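Homospermidine synthase (Legionella pneumophila subsp. pneumophila str. Philadelphia 1, PDB 2PH5) binds NAD in a Rossmann-type domain and probably makes the polyamine homospermidine. Local coordinates at residues N14-L19 and F86-S91; A108-A113 and K150-T155. All coordinates share one frame; numbering follows the deposited sequence.

Contact 1: residues N14-L19 and F86-S91; sequences NRFVIL and FLIDVS. With NAD (nicotinamide-adenine-dinucleotide), chain C.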
loop_
_atom_site.group_PDB
_atom_site.type_symbol
_atom_site.label_atom_id
_atom_site.label_comp_id
_atom_site.label_asym_id
_atom_site.label_seq_id
_atom_site.Cartn_x
_atom_site.Cartn_y
_atom_site.Cartn_z
ATOM N N ASN A 14 -17.409 -32.260 -31.580
ATOM C CA ASN A 14 -18.507 -31.882 -30.702
ATOM C C ASN A 14 -18.617 -30.385 -30.485
ATOM O O ASN A 14 -18.168 -29.594 -31.312
ATOM C CB ASN A 14 -18.378 -32.612 -29.372
ATOM C CG ASN A 14 -18.802 -34.059 -29.479
ATOM O OD1 ASN A 14 -18.204 -34.838 -30.219
ATOM N ND2 ASN A 14 -19.855 -34.423 -28.753
ATOM N N ARG A 15 -19.221 -29.983 -29.378
ATOM C CA ARG A 15 -19.369 -28.562 -29.134
ATOM C C ARG A 15 -18.909 -28.176 -27.750
ATOM O O ARG A 15 -18.910 -28.992 -26.834
ATOM C CB ARG A 15 -20.826 -28.137 -29.347
ATOM C CG ARG A 15 -21.811 -28.806 -28.431
ATOM C CD ARG A 15 -22.848 -29.620 -29.201
ATOM N NE ARG A 15 -24.213 -29.280 -28.792
ATOM C CZ ARG A 15 -25.282 -30.032 -29.037
ATOM N NH1 ARG A 15 -25.151 -31.181 -29.688
ATOM N NH2 ARG A 15 -26.483 -29.627 -28.642
ATOM N N PHE A 16 -18.489 -26.923 -27.618
ATOM C CA PHE A 16 -18.030 -26.396 -26.341
ATOM C C PHE A 16 -19.087 -25.470 -25.760
ATOM O O PHE A 16 -19.425 -24.459 -26.370
ATOM C CB PHE A 16 -16.732 -25.608 -26.521
ATOM C CG PHE A 16 -15.503 -26.468 -26.627
ATOM C CD1 PHE A 16 -14.703 -26.426 -27.766
ATOM C CD2 PHE A 16 -15.125 -27.295 -25.577
ATOM C CE1 PHE A 16 -13.543 -27.196 -27.851
ATOM C CE2 PHE A 16 -13.968 -28.067 -25.656
ATOM C CZ PHE A 16 -13.177 -28.016 -26.793
ATOM N N VAL A 17 -19.626 -25.819 -24.599
ATOM C CA VAL A 17 -20.611 -24.957 -23.958
ATOM C C VAL A 17 -19.899 -24.241 -22.816
ATOM O O VAL A 17 -19.517 -24.862 -21.826
ATOM C CB VAL A 17 -21.811 -25.742 -23.345
ATOM C CG1 VAL A 17 -22.726 -24.773 -22.591
ATOM C CG2 VAL A 17 -22.602 -26.458 -24.433
ATOM N N ILE A 18 -19.691 -22.940 -22.946
ATOM C CA ILE A 18 -19.037 -22.238 -21.864
ATOM C C ILE A 18 -20.019 -21.312 -21.158
ATOM O O ILE A 18 -20.615 -20.426 -21.778
ATOM C CB ILE A 18 -17.782 -21.460 -22.371
ATOM C CG1 ILE A 18 -17.530 -20.252 -21.467
ATOM C CG2 ILE A 18 -17.914 -21.129 -23.854
ATOM C CD1 ILE A 18 -16.445 -19.340 -21.955
ATOM N N LEU A 19 -20.229 -21.544 -19.864
ATOM C CA LEU A 19 -21.149 -20.684 -19.139
ATOM C C LEU A 19 -20.315 -19.696 -18.356
ATOM O O LEU A 19 -19.372 -20.068 -17.657
ATOM C CB LEU A 19 -22.077 -21.472 -18.203
ATOM C CG LEU A 19 -21.526 -21.887 -16.848
ATOM C CD1 LEU A 19 -22.663 -22.294 -15.928
ATOM C CD2 LEU A 19 -20.537 -23.014 -17.045
ATOM N N PHE A 86 -18.581 -30.706 -24.150
ATOM C CA PHE A 86 -17.738 -30.241 -23.060
ATOM C C PHE A 86 -18.253 -28.935 -22.464
ATOM O O PHE A 86 -18.346 -27.919 -23.155
ATOM C CB PHE A 86 -16.307 -30.061 -23.586
ATOM C CG PHE A 86 -15.237 -30.120 -22.526
ATOM C CD1 PHE A 86 -13.992 -30.669 -22.824
ATOM C CD2 PHE A 86 -15.456 -29.615 -21.245
ATOM C CE1 PHE A 86 -12.977 -30.717 -21.865
ATOM C CE2 PHE A 86 -14.446 -29.656 -20.275
ATOM C CZ PHE A 86 -13.204 -30.208 -20.587
ATOM N N LEU A 87 -18.596 -28.966 -21.181
ATOM C CA LEU A 87 -19.074 -27.767 -20.507
ATOM C C LEU A 87 -17.912 -27.078 -19.795
ATOM O O LEU A 87 -17.424 -27.572 -18.781
ATOM C CB LEU A 87 -20.166 -28.119 -19.486
ATOM C CG LEU A 87 -20.673 -26.987 -18.573
ATOM C CD1 LEU A 87 -21.233 -25.858 -19.418
ATOM C CD2 LEU A 87 -21.757 -27.512 -17.643
ATOM N N ILE A 88 -17.445 -25.957 -20.337
ATOM C CA ILE A 88 -16.359 -25.226 -19.697
ATOM C C ILE A 88 -17.029 -24.285 -18.697
ATOM O O ILE A 88 -17.736 -23.359 -19.083
ATOM C CB ILE A 88 -15.526 -24.422 -20.725
ATOM C CG1 ILE A 88 -14.942 -25.368 -21.771
ATOM C CG2 ILE A 88 -14.366 -23.717 -20.036
ATOM C CD1 ILE A 88 -14.247 -24.658 -22.903
ATOM N N ASP A 89 -16.824 -24.550 -17.409
ATOM C CA ASP A 89 -17.429 -23.751 -16.343
ATOM C C ASP A 89 -16.492 -22.647 -15.879
ATOM O O ASP A 89 -15.500 -22.904 -15.200
ATOM C CB ASP A 89 -17.789 -24.669 -15.164
ATOM C CG ASP A 89 -18.517 -23.943 -14.027
ATOM O OD1 ASP A 89 -18.913 -24.638 -13.056
ATOM O OD2 ASP A 89 -18.693 -22.701 -14.089
ATOM N N VAL A 90 -16.805 -21.413 -16.256
ATOM C CA VAL A 90 -15.998 -20.270 -15.852
ATOM C C VAL A 90 -16.933 -19.177 -15.317
ATOM O O VAL A 90 -16.742 -17.983 -15.577
ATOM C CB VAL A 90 -15.156 -19.725 -17.037
ATOM C CG1 VAL A 90 -14.128 -20.758 -17.470
ATOM C CG2 VAL A 90 -16.055 -19.369 -18.200
ATOM N N SER A 91 -17.948 -19.615 -14.569
ATOM C CA SER A 91 -18.954 -18.731 -13.979
ATOM C C SER A 91 -18.732 -18.538 -12.492
ATOM O O SER A 91 -17.743 -18.996 -11.931
ATOM C CB SER A 91 -20.359 -19.313 -14.164
ATOM O OG SER A 91 -20.490 -20.547 -13.469
HETATM P PA NAD C . -16.202 -12.809 -13.499
HETATM O O1A NAD C . -17.034 -12.326 -12.342
HETATM O O2A NAD C . -15.391 -11.808 -14.246
HETATM O O5B NAD C . -17.123 -13.599 -14.575
HETATM C C5B NAD C . -18.056 -14.586 -14.141
HETATM C C4B NAD C . -19.173 -14.690 -15.197
HETATM O O4B NAD C . -20.088 -15.643 -14.702
HETATM C C3B NAD C . -19.953 -13.393 -15.433
HETATM O O3B NAD C . -19.943 -13.054 -16.822
HETATM C C2B NAD C . -21.338 -13.696 -14.934
HETATM O O2B NAD C . -22.381 -13.032 -15.610
HETATM C C1B NAD C . -21.405 -15.223 -14.994
HETATM N N9A NAD C . -22.289 -15.861 -14.011
HETATM C C8A NAD C . -22.553 -15.346 -12.730
HETATM N N7A NAD C . -23.830 -15.569 -12.360
HETATM C C5A NAD C . -24.417 -16.216 -13.393
HETATM C C6A NAD C . -25.714 -16.698 -13.565
HETATM N N6A NAD C . -26.671 -16.601 -12.640
HETATM N N1A NAD C . -26.000 -17.321 -14.772
HETATM C C2A NAD C . -25.059 -17.465 -15.772
HETATM N N3A NAD C . -23.772 -17.005 -15.623
HETATM C C4A NAD C . -23.491 -16.394 -14.435
HETATM O O3 NAD C . -15.213 -13.873 -12.871
HETATM P PN NAD C . -14.109 -14.851 -13.502
HETATM O O1N NAD C . -12.877 -14.695 -12.692
HETATM O O2N NAD C . -14.047 -14.590 -14.984
HETATM O O5D NAD C . -14.912 -16.164 -13.126
HETATM C C5D NAD C . -14.497 -17.486 -13.363
HETATM C C4D NAD C . -13.923 -17.961 -12.045
HETATM O O4D NAD C . -12.628 -18.453 -12.262
HETATM C C3D NAD C . -14.201 -18.034 -10.558
HETATM O O3D NAD C . -14.972 -19.178 -10.224
HETATM C C2D NAD C . -12.797 -18.071 -9.981
HETATM O O2D NAD C . -12.731 -18.625 -8.699
HETATM C C1D NAD C . -12.011 -18.828 -11.045
HETATM N N1N NAD C . -10.591 -18.446 -11.224
HETATM C C2N NAD C . -9.595 -19.382 -11.055
HETATM C C3N NAD C . -8.261 -18.971 -11.261
HETATM C C7N NAD C . -7.119 -19.916 -11.115
HETATM O O7N NAD C . -5.861 -19.425 -11.354
HETATM N N7N NAD C . -7.276 -21.184 -10.798
HETATM C C4N NAD C . -7.948 -17.624 -11.634
HETATM C C5N NAD C . -9.000 -16.698 -11.793
HETATM C C6N NAD C . -10.311 -17.091 -11.595
#

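Contact 2: residues A108-A113 and K150-T155; sequences ALYINA and KTALIT. With NAD (nicotinamide-adenine-dinucleotide), chain C.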
loop_
_atom_site.group_PDB
_atom_site.type_symbol
_atom_site.label_atom_id
_atom_site.label_comp_id
_atom_site.label_asym_id
_atom_site.label_seq_id
_atom_site.Cartn_x
_atom_site.Cartn_y
_atom_site.Cartn_z
ATOM N N ALA A 108 -21.551 -35.601 -20.825
ATOM C CA ALA A 108 -20.654 -34.536 -21.288
ATOM C C ALA A 108 -19.476 -34.259 -20.346
ATOM O O ALA A 108 -19.563 -34.487 -19.138
ATOM C CB ALA A 108 -21.453 -33.254 -21.514
ATOM N N LEU A 109 -18.369 -33.787 -20.913
ATOM C CA LEU A 109 -17.166 -33.462 -20.149
ATOM C C LEU A 109 -17.386 -32.183 -19.348
ATOM O O LEU A 109 -18.309 -31.416 -19.618
ATOM C CB LEU A 109 -15.978 -33.258 -21.098
ATOM C CG LEU A 109 -15.031 -34.432 -21.359
ATOM C CD1 LEU A 109 -15.694 -35.771 -20.982
ATOM C CD2 LEU A 109 -14.614 -34.397 -22.819
ATOM N N TYR A 110 -16.524 -31.931 -18.378
ATOM C CA TYR A 110 -16.683 -30.731 -17.576
ATOM C C TYR A 110 -15.355 -30.335 -16.971
ATOM O O TYR A 110 -14.523 -31.199 -16.697
ATOM C CB TYR A 110 -17.708 -30.985 -16.463
ATOM C CG TYR A 110 -17.781 -29.898 -15.413
ATOM C CD1 TYR A 110 -16.773 -29.751 -14.456
ATOM C CD2 TYR A 110 -18.872 -29.031 -15.357
ATOM C CE1 TYR A 110 -16.847 -28.777 -13.469
ATOM C CE2 TYR A 110 -18.956 -28.049 -14.369
ATOM C CZ TYR A 110 -17.936 -27.934 -13.426
ATOM O OH TYR A 110 -18.022 -26.999 -12.420
ATOM N N ILE A 111 -15.166 -29.029 -16.787
ATOM C CA ILE A 111 -13.966 -28.470 -16.174
ATOM C C ILE A 111 -14.331 -27.138 -15.508
ATOM O O ILE A 111 -15.316 -26.512 -15.878
ATOM C CB ILE A 111 -12.859 -28.177 -17.223
ATOM C CG1 ILE A 111 -11.587 -27.704 -16.524
ATOM C CG2 ILE A 111 -13.288 -27.053 -18.159
ATOM C CD1 ILE A 111 -10.391 -27.629 -17.435
ATOM N N ASN A 112 -13.558 -26.726 -14.511
ATOM C CA ASN A 112 -13.774 -25.445 -13.863
ATOM C C ASN A 112 -12.457 -24.975 -13.288
ATOM O O ASN A 112 -11.509 -25.759 -13.147
ATOM C CB ASN A 112 -14.865 -25.508 -12.765
ATOM C CG ASN A 112 -14.389 -26.151 -11.450
ATOM O OD1 ASN A 112 -15.159 -26.261 -10.495
ATOM N ND2 ASN A 112 -13.131 -26.566 -11.401
ATOM N N ALA A 113 -12.387 -23.687 -12.983
ATOM C CA ALA A 113 -11.180 -23.119 -12.410
ATOM C C ALA A 113 -11.381 -22.937 -10.903
ATOM O O ALA A 113 -10.485 -22.471 -10.204
ATOM C CB ALA A 113 -10.864 -21.790 -13.090
ATOM N N LYS A 150 -18.182 -39.906 -16.309
ATOM C CA LYS A 150 -17.567 -38.866 -17.132
ATOM C C LYS A 150 -16.584 -37.992 -16.357
ATOM O O LYS A 150 -16.807 -37.673 -15.190
ATOM C CB LYS A 150 -18.666 -38.019 -17.777
ATOM C CG LYS A 150 -19.258 -38.668 -19.013
ATOM C CD LYS A 150 -18.189 -38.760 -20.076
ATOM C CE LYS A 150 -18.652 -39.503 -21.292
ATOM N NZ LYS A 150 -17.535 -39.550 -22.270
ATOM N N THR A 151 -15.493 -37.614 -17.016
ATOM C CA THR A 151 -14.454 -36.805 -16.385
ATOM C C THR A 151 -14.882 -35.374 -16.064
ATOM O O THR A 151 -15.512 -34.694 -16.874
ATOM C CB THR A 151 -13.182 -36.757 -17.263
ATOM O OG1 THR A 151 -12.679 -38.085 -17.430
ATOM C CG2 THR A 151 -12.106 -35.896 -16.617
ATOM N N ALA A 152 -14.532 -34.935 -14.864
ATOM C CA ALA A 152 -14.843 -33.596 -14.419
ATOM C C ALA A 152 -13.614 -33.071 -13.692
ATOM O O ALA A 152 -13.397 -33.387 -12.515
ATOM C CB ALA A 152 -16.050 -33.625 -13.480
ATOM N N LEU A 153 -12.799 -32.302 -14.408
ATOM C CA LEU A 153 -11.571 -31.724 -13.862
ATOM C C LEU A 153 -11.925 -30.469 -13.079
ATOM O O LEU A 153 -12.445 -29.508 -13.642
ATOM C CB LEU A 153 -10.609 -31.362 -15.004
ATOM C CG LEU A 153 -9.161 -31.016 -14.627
ATOM C CD1 LEU A 153 -8.512 -32.218 -13.950
ATOM C CD2 LEU A 153 -8.378 -30.623 -15.872
ATOM N N ILE A 154 -11.640 -30.472 -11.784
ATOM C CA ILE A 154 -11.974 -29.325 -10.950
ATOM C C ILE A 154 -10.787 -28.474 -10.516
ATOM O O ILE A 154 -9.646 -28.934 -10.504
ATOM C CB ILE A 154 -12.753 -29.776 -9.696
ATOM C CG1 ILE A 154 -11.918 -30.788 -8.902
ATOM C CG2 ILE A 154 -14.080 -30.386 -10.114
ATOM C CD1 ILE A 154 -12.578 -31.272 -7.615
ATOM N N THR A 155 -11.082 -27.226 -10.161
ATOM C CA THR A 155 -10.085 -26.261 -9.711
ATOM C C THR A 155 -8.806 -26.352 -10.518
ATOM O O THR A 155 -7.717 -26.449 -9.952
ATOM C CB THR A 155 -9.737 -26.466 -8.222
ATOM O OG1 THR A 155 -9.301 -27.814 -8.017
ATOM C CG2 THR A 155 -10.960 -26.197 -7.337
HETATM P PA NAD C . -16.202 -12.809 -13.499
HETATM O O1A NAD C . -17.034 -12.326 -12.342
HETATM O O2A NAD C . -15.391 -11.808 -14.246
HETATM O O5B NAD C . -17.123 -13.599 -14.575
HETATM C C5B NAD C . -18.056 -14.586 -14.141
HETATM C C4B NAD C . -19.173 -14.690 -15.197
HETATM O O4B NAD C . -20.088 -15.643 -14.702
HETATM C C3B NAD C . -19.953 -13.393 -15.433
HETATM O O3B NAD C . -19.943 -13.054 -16.822
HETATM C C2B NAD C . -21.338 -13.696 -14.934
HETATM O O2B NAD C . -22.381 -13.032 -15.610
HETATM C C1B NAD C . -21.405 -15.223 -14.994
HETATM N N9A NAD C . -22.289 -15.861 -14.011
HETATM C C8A NAD C . -22.553 -15.346 -12.730
HETATM N N7A NAD C . -23.830 -15.569 -12.360
HETATM C C5A NAD C . -24.417 -16.216 -13.393
HETATM C C6A NAD C . -25.714 -16.698 -13.565
HETATM N N6A NAD C . -26.671 -16.601 -12.640
HETATM N N1A NAD C . -26.000 -17.321 -14.772
HETATM C C2A NAD C . -25.059 -17.465 -15.772
HETATM N N3A NAD C . -23.772 -17.005 -15.623
HETATM C C4A NAD C . -23.491 -16.394 -14.435
HETATM O O3 NAD C . -15.213 -13.873 -12.871
HETATM P PN NAD C . -14.109 -14.851 -13.502
HETATM O O1N NAD C . -12.877 -14.695 -12.692
HETATM O O2N NAD C . -14.047 -14.590 -14.984
HETATM O O5D NAD C . -14.912 -16.164 -13.126
HETATM C C5D NAD C . -14.497 -17.486 -13.363
HETATM C C4D NAD C . -13.923 -17.961 -12.045
HETATM O O4D NAD C . -12.628 -18.453 -12.262
HETATM C C3D NAD C . -14.201 -18.034 -10.558
HETATM O O3D NAD C . -14.972 -19.178 -10.224
HETATM C C2D NAD C . -12.797 -18.071 -9.981
HETATM O O2D NAD C . -12.731 -18.625 -8.699
HETATM C C1D NAD C . -12.011 -18.828 -11.045
HETATM N N1N NAD C . -10.591 -18.446 -11.224
HETATM C C2N NAD C . -9.595 -19.382 -11.055
HETATM C C3N NAD C . -8.261 -18.971 -11.261
HETATM C C7N NAD C . -7.119 -19.916 -11.115
HETATM O O7N NAD C . -5.861 -19.425 -11.354
HETATM N N7N NAD C . -7.276 -21.184 -10.798
HETATM C C4N NAD C . -7.948 -17.624 -11.634
HETATM C C5N NAD C . -9.000 -16.698 -11.793
HETATM C C6N NAD C . -10.311 -17.091 -11.595
HETATM O O HOH W 1 -18.277 -34.308 -16.693
#

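Contact 1: residues N14-L19 and F86-S91
Leu-19 of strand 16-19 leans across to strand 86-89. Its CB carries CG between the backbone N and the carbonyl carbon (chi1 81°), and this swings the branches toward the neighbouring strand. CG lies 3.8 Å from Ser-91 OG. Beyond it the methyls part: CD1 stays alongside the serine hydroxyl, while CD2 presses on the backbone, 3.3 Å from Asp-89 CA, and also touches Leu-87 CD1. Asp-89 OD2, beside that methyl, takes two bonds from Ser-91: the backbone N comes in nearly along the C-O axis to close an Asx turn, and OG, 2.9 Å from OD2, arrives on the syn side. With OD1 held by Tyr-110 OH, the carboxylate is fixed at both oxygens though buried.

The two strands run parallel at the centre of a Rossmann-type sheet, 16-19 leading into what looks like the glycine-rich turn of the fold and 86-89 ending at the cofactor, where Ser-91 O accepts from O3D of the nicotinamide ribose of NAD. Five backbone bonds zip them together, from Phe-86 N to Arg-15 O through to Val-90 N and Leu-19 O.

On the face opposite Leu-19, Phe-16 CD2 meets Phe-86 CB at 3.6 Å, the two ring planes inclined at 44°, and Ile-88 CD1 reaches the same ring atom. Farther along, Ile-18 CG1 packs on Val-90 CG2 at 3.7 Å. Helix 391-408 covers this side through Ile-404.

Contact 2: residues A108-A113 and K150-T155
Ala-108 meets Lys-150 through its carbonyl oxygen, which lies 3.9 Å from Lys-150 CB. A water sits 2.8 Å from both Ala-108 O and Thr-151 O, just ahead of the strands. Leu-109 then sends CD1 against Lys-150 CD, the two chains crossing; the lysine reaches it by bending at chi2 (-65°).

At Tyr-110 the backbone takes over: its N makes a weak bond to Thr-151 O, and its O receives Leu-153 N at 3.1 Å. The ring, on the same face as Ala-152, brings CD1 to 4.1 Å from Ala-152 CB, and its hydroxyl has its partner in Asp-89 on the preceding strand.

Ile-111 turns to the other face and lies side by side with Leu-153. With CG1 anti to the backbone N (chi1 -175°), the isoleucine chain extends so that CD1 comes 3.9 Å from Leu-153 CD2; Met-400 and Ile-404 of helix 391-408 pack over Ile-111. Asn-112 N gives the last backbone bond between the two segments, to Leu-153 O. Last, Ala-113 presents CB to the nicotinamide ring of NAD, 3.4 Å from C2N, while its O is close to the same carbon.

Strand 109-112, parallel to its neighbour 152-153, thus delivers Ala-113 to the nicotinamide at the C-terminal edge of the sheet, the edge where Rossmann folds bind their dinucleotide.

Contacts 1 and 2 are both buried and belong to one parallel sheet, where strand 86-89 of the first is the immediate neighbour of strand 109-112 of the second. The seam between them is stitched by a probable backbone bond, Asp-89 N to Ile-111 O at 2.9 Å, and by the packing of the Phe-86 ring on Leu-109 CB. Contact 1 lies more centrally in the sheet, with a longer backbone ladder and a polar turn at its end; contact 2, toward the 415-416 side, has a shorter one and a water near its start. Helix 391-408 packs on both. Both contacts end at the nicotinamide half of NAD.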